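Local coordinates for protein glutathione S-transferase 2 (Heligmosomoides polygyrus, PDB 1TW9) that probably catalyses the conjugation of glutathione to electrophilic compounds, with release of a halide in the case of organic halides, at residues A[33-36]-A[37-40]; A[79-82]-A[83-86]. One frame throughout, in Å; residues are numbered along the deposited sequence.

Contact 1: residues A[33-36]-A[37-40]; sequences RLTQ and ETFV. Unlike the reference sequence in segment 37-40: Val40 (reference Ala).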
ATOM      1  N   ARG A  33     -13.982  10.625  16.183  1.00 30.27           N
ATOM      2  CA  ARG A  33     -14.914  10.489  15.080  1.00 30.05           C
ATOM      3  C   ARG A  33     -15.447  11.889  14.804  1.00 30.42           C
ATOM      4  O   ARG A  33     -16.308  12.418  15.526  1.00 31.13           O
ATOM      5  CB  ARG A  33     -16.057   9.541  15.422  1.00 30.96           C
ATOM      6  CG  ARG A  33     -15.602   8.129  15.538  1.00 28.62           C
ATOM      7  CD  ARG A  33     -16.622   7.171  16.153  1.00 29.89           C
ATOM      8  NE  ARG A  33     -16.091   5.847  16.221  1.00 29.89           N
ATOM      9  CZ  ARG A  33     -16.455   4.835  15.434  1.00 30.67           C
ATOM     10  NH1 ARG A  33     -17.468   4.972  14.572  1.00 30.33           N
ATOM     11  NH2 ARG A  33     -15.858   3.667  15.547  1.00 31.09           N
ATOM     12  N   LEU A  34     -14.920  12.454  13.743  1.00 28.63           N
ATOM     13  CA  LEU A  34     -15.265  13.797  13.342  1.00 29.67           C
ATOM     14  C   LEU A  34     -16.533  13.857  12.536  1.00 29.98           C
ATOM     15  O   LEU A  34     -16.817  12.973  11.756  1.00 28.39           O
ATOM     16  CB  LEU A  34     -14.120  14.356  12.507  1.00 29.14           C
ATOM     17  CG  LEU A  34     -12.744  14.440  13.173  1.00 29.73           C
ATOM     18  CD1 LEU A  34     -11.774  15.005  12.228  1.00 34.33           C
ATOM     19  CD2 LEU A  34     -12.769  15.268  14.479  1.00 31.81           C
ATOM     20  N   THR A  35     -17.271  14.966  12.676  1.00 31.54           N
ATOM     21  CA  THR A  35     -18.272  15.313  11.703  1.00 33.88           C
ATOM     22  C   THR A  35     -17.582  16.033  10.527  1.00 34.86           C
ATOM     23  O   THR A  35     -16.448  16.503  10.647  1.00 34.35           O
ATOM     24  CB  THR A  35     -19.325  16.242  12.317  1.00 33.53           C
ATOM     25  OG1 THR A  35     -18.698  17.451  12.794  1.00 34.21           O
ATOM     26  CG2 THR A  35     -19.971  15.630  13.594  1.00 36.09           C
ATOM     27  N   GLN A  36     -18.269  16.104   9.400  1.00 36.19           N
ATOM     28  CA  GLN A  36     -17.773  16.878   8.259  1.00 38.24           C
ATOM     29  C   GLN A  36     -17.481  18.303   8.711  1.00 37.99           C
ATOM     30  O   GLN A  36     -16.514  18.922   8.271  1.00 38.26           O
ATOM     31  CB  GLN A  36     -18.800  16.931   7.127  1.00 38.26           C
ATOM     32  CG  GLN A  36     -18.261  16.670   5.708  1.00 42.09           C
ATOM     33  CD  GLN A  36     -16.836  17.161   5.455  1.00 44.56           C
ATOM     34  OE1 GLN A  36     -16.020  16.426   4.915  1.00 49.10           O
ATOM     35  NE2 GLN A  36     -16.553  18.404   5.815  1.00 48.08           N
ATOM     36  N   GLU A  37     -18.326  18.815   9.595  1.00 38.58           N
ATOM     37  CA  GLU A  37     -18.217  20.174  10.057  1.00 38.56           C
ATOM     38  C   GLU A  37     -16.980  20.379  10.926  1.00 38.51           C
ATOM     39  O   GLU A  37     -16.318  21.419  10.827  1.00 38.08           O
ATOM     40  CB  GLU A  37     -19.500  20.588  10.806  1.00 38.90           C
ATOM     41  CG  GLU A  37     -20.718  20.786   9.911  1.00 41.43           C
ATOM     42  CD  GLU A  37     -21.401  19.502   9.429  1.00 42.76           C
ATOM     43  OE1 GLU A  37     -21.110  18.388   9.944  1.00 40.78           O
ATOM     44  OE2 GLU A  37     -22.260  19.641   8.511  1.00 43.60           O
ATOM     45  N   THR A  38     -16.631  19.406  11.769  1.00 37.95           N
ATOM     46  CA  THR A  38     -15.421  19.592  12.568  1.00 38.22           C
ATOM     47  C   THR A  38     -14.172  19.229  11.776  1.00 37.68           C
ATOM     48  O   THR A  38     -13.083  19.697  12.106  1.00 38.86           O
ATOM     49  CB  THR A  38     -15.460  18.822  13.889  1.00 38.47           C
ATOM     50  OG1 THR A  38     -14.223  19.012  14.600  1.00 41.10           O
ATOM     51  CG2 THR A  38     -15.510  17.366  13.642  1.00 37.94           C
ATOM     52  N   PHE A  39     -14.337  18.409  10.744  1.00 36.08           N
ATOM     53  CA  PHE A  39     -13.209  18.033   9.869  1.00 36.30           C
ATOM     54  C   PHE A  39     -12.656  19.234   9.099  1.00 36.32           C
ATOM     55  O   PHE A  39     -11.439  19.370   8.960  1.00 35.15           O
ATOM     56  CB  PHE A  39     -13.657  16.982   8.861  1.00 36.00           C
ATOM     57  CG  PHE A  39     -12.643  16.704   7.767  1.00 35.99           C
ATOM     58  CD1 PHE A  39     -11.585  15.842   7.987  1.00 35.57           C
ATOM     59  CD2 PHE A  39     -12.731  17.334   6.538  1.00 35.93           C
ATOM     60  CE1 PHE A  39     -10.658  15.594   6.983  1.00 32.56           C
ATOM     61  CE2 PHE A  39     -11.807  17.080   5.561  1.00 35.00           C
ATOM     62  CZ  PHE A  39     -10.759  16.184   5.811  1.00 35.78           C
ATOM     63  N   VAL A  40     -13.558  20.088   8.608  1.00 36.82           N
ATOM     64  CA  VAL A  40     -13.187  21.208   7.705  1.00 37.46           C
ATOM     65  C   VAL A  40     -12.010  22.075   8.202  1.00 37.86           C
ATOM     66  O   VAL A  40     -11.015  22.217   7.473  1.00 37.92           O
ATOM     67  CB  VAL A  40     -14.377  22.102   7.376  1.00 38.02           C
ATOM     68  CG1 VAL A  40     -13.947  23.188   6.387  1.00 38.76           C
ATOM     69  CG2 VAL A  40     -15.508  21.290   6.804  1.00 38.44           C
TER
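Gln36 folds back along the single turn of helix 36-39, bent at chi2 (-33°), and lays its amide across the side chains of Phe39 and Val40. Its NE2 lies close to Val40 CG2 (3.2 Å), while OE1 comes obliquely to CD2 of the Phe39 ring, the amide standing 78° from the ring plane. The backbone of Gln36 takes part as well, since Val40 N donates to Gln36 O over 3.2 Å. Thr38 carries the next part of the turn. With OG1 anti to the backbone N (chi1 178°), its methyl CG2 is placed over the N-cap residue, 3.1 Å from Thr35 N and 3.5 Å from Leu34 CB. Thr35 caps the helix in return: Thr35 OG1 accepts from Thr38 N at 3.0 Å, and Thr35 O accepts from Phe39 N at 2.8 Å. Phe39 points inward, where its ring meets Leu34 CD1 at the edge and, beyond the segments, the ring of Phe9 on strand 4-9. Thus the turn leads from edge strand 30-34 of the thioredoxin-like domain into a short helix packed back on the sheet. Because Thr38 presents a methyl where a capping box would need an acceptor, only half of that box is made, and the buried Thr35 N has no partner in the model.

Contact 2: residues A[79-82]-A[83-86]; sequences GATP and FESA
The carboxylate of Glu84 reaches back past the helix N-cap to the preceding loop, where Glu84 OE1 accepts from Ala80 N over 2.8 Å, a nearly straight bond (169°) that arrives from above the carboxylate plane. This is the close-fitted part of the turn. Glu84 CG passes 3.4 Å from Thr81 OG1, and that hydroxyl, set between the backbone N and carbonyl carbon by chi1 (65°), caps helix 82-101 by accepting from Glu84 N at 3.0 Å. Gly79 lies against the same side chain, and any CB there would clash with Glu84 CB. Ser85 N completes the turn by donating to Thr81 O, while Ser85 OG turns to Lys73. The solvent side belongs to Pro82, whose ring meets, within the turn, little but Phe83 N. Phe83 instead packs on Gln60 of the second subunit. Were Glu84 replaced by an alanine, Ala80 N would probably lose its acceptor and the loop would be less firmly held to the helix. As in a capping box, hydroxyl and carboxylate serve the helix start, but the carboxylate takes the amide one residue earlier, and its negative charge probably sits well at the positive, N-terminal end of the helix dipole.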
ATOM      1  N   GLY A  79       2.603 -11.074  10.086  1.00 30.04           N
ATOM      2  CA  GLY A  79       3.343 -12.202   9.630  1.00 30.35           C
ATOM      3  C   GLY A  79       4.565 -12.486  10.467  1.00 30.88           C
ATOM      4  O   GLY A  79       4.981 -11.661  11.299  1.00 33.13           O
ATOM      5  N   ALA A  80       5.114 -13.680  10.273  1.00 29.61           N
ATOM      6  CA  ALA A  80       6.245 -14.174  11.057  1.00 30.87           C
ATOM      7  C   ALA A  80       7.610 -13.926  10.504  1.00 31.51           C
ATOM      8  O   ALA A  80       8.591 -13.988  11.217  1.00 30.65           O
ATOM      9  CB  ALA A  80       6.048 -15.644  11.373  1.00 31.86           C
ATOM     10  N   THR A  81       7.691 -13.666   9.180  1.00 30.32           N
ATOM     11  CA  THR A  81       8.908 -13.413   8.523  1.00 32.95           C
ATOM     12  C   THR A  81       8.727 -12.215   7.584  1.00 33.54           C
ATOM     13  O   THR A  81       7.557 -11.871   7.218  1.00 32.73           O
ATOM     14  CB  THR A  81       9.305 -14.625   7.650  1.00 33.44           C
ATOM     15  OG1 THR A  81       8.345 -14.808   6.576  1.00 32.44           O
ATOM     16  CG2 THR A  81       9.313 -15.926   8.427  1.00 31.80           C
ATOM     17  N   PRO A  82       9.840 -11.659   7.095  1.00 33.75           N
ATOM     18  CA  PRO A  82       9.771 -10.580   6.136  1.00 34.24           C
ATOM     19  C   PRO A  82       8.972 -10.956   4.863  1.00 32.70           C
ATOM     20  O   PRO A  82       8.145 -10.145   4.371  1.00 33.62           O
ATOM     21  CB  PRO A  82      11.240 -10.344   5.784  1.00 35.53           C
ATOM     22  CG  PRO A  82      11.957 -10.669   7.029  1.00 33.70           C
ATOM     23  CD  PRO A  82      11.225 -11.863   7.588  1.00 34.61           C
ATOM     24  N   PHE A  83       9.136 -12.166   4.416  1.00 32.08           N
ATOM     25  CA  PHE A  83       8.370 -12.611   3.215  1.00 32.16           C
ATOM     26  C   PHE A  83       6.867 -12.723   3.541  1.00 31.67           C
ATOM     27  O   PHE A  83       6.013 -12.358   2.713  1.00 33.08           O
ATOM     28  CB  PHE A  83       8.931 -13.861   2.612  1.00 32.65           C
ATOM     29  CG  PHE A  83       8.497 -14.088   1.209  1.00 28.76           C
ATOM     30  CD1 PHE A  83       9.109 -13.466   0.134  1.00 30.11           C
ATOM     31  CD2 PHE A  83       7.451 -14.945   0.935  1.00 31.49           C
ATOM     32  CE1 PHE A  83       8.709 -13.686  -1.199  1.00 30.68           C
ATOM     33  CE2 PHE A  83       7.072 -15.225  -0.412  1.00 32.70           C
ATOM     34  CZ  PHE A  83       7.686 -14.557  -1.479  1.00 30.31           C
ATOM     35  N   GLU A  84       6.511 -13.288   4.693  1.00 30.67           N
ATOM     36  CA  GLU A  84       5.099 -13.336   5.063  1.00 30.84           C
ATOM     37  C   GLU A  84       4.505 -11.945   5.074  1.00 30.48           C
ATOM     38  O   GLU A  84       3.359 -11.725   4.618  1.00 31.64           O
ATOM     39  CB  GLU A  84       4.843 -14.044   6.389  1.00 31.75           C
ATOM     40  CG  GLU A  84       5.034 -15.529   6.371  1.00 32.44           C
ATOM     41  CD  GLU A  84       4.474 -16.253   7.563  1.00 35.24           C
ATOM     42  OE1 GLU A  84       3.973 -15.593   8.500  1.00 34.12           O
ATOM     43  OE2 GLU A  84       4.512 -17.524   7.579  1.00 34.84           O
ATOM     44  N   SER A  85       5.240 -10.977   5.622  1.00 31.40           N
ATOM     45  CA  SER A  85       4.712  -9.678   5.737  1.00 31.50           C
ATOM     46  C   SER A  85       4.484  -9.043   4.356  1.00 29.99           C
ATOM     47  O   SER A  85       3.427  -8.387   4.110  1.00 31.07           O
ATOM     48  CB  SER A  85       5.644  -8.779   6.558  1.00 31.14           C
ATOM     49  OG  SER A  85       5.129  -7.506   6.805  1.00 32.13           O
ATOM     50  N   ALA A  86       5.344  -9.393   3.432  1.00 31.33           N
ATOM     51  CA  ALA A  86       5.246  -8.927   2.036  1.00 31.39           C
ATOM     52  C   ALA A  86       4.026  -9.601   1.359  1.00 30.80           C
ATOM     53  O   ALA A  86       3.315  -8.956   0.599  1.00 32.36           O
ATOM     54  CB  ALA A  86       6.486  -9.220   1.283  1.00 30.56           C
TER

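How the contacts relate
Followed from the N terminus, the chain runs through strand 4-9 and helix 16-24 before contact 1 closes a turn of a few residues at the exit of strand 30-34. It then completes the sheet with strands 53-56 and 59-62 and passes through helix 64-75. Contact 2 follows, closing a second short turn where a loop enters helix 82-101. The two stand in series, neither enclosing nor crossing the other, with centres 37 Å apart on opposite sides of the chain's centre. One ties the sheet's edge to a short helix; the other fastens the loop that follows helix 64-75 to the start of the long helix 82-101, beside the second subunit.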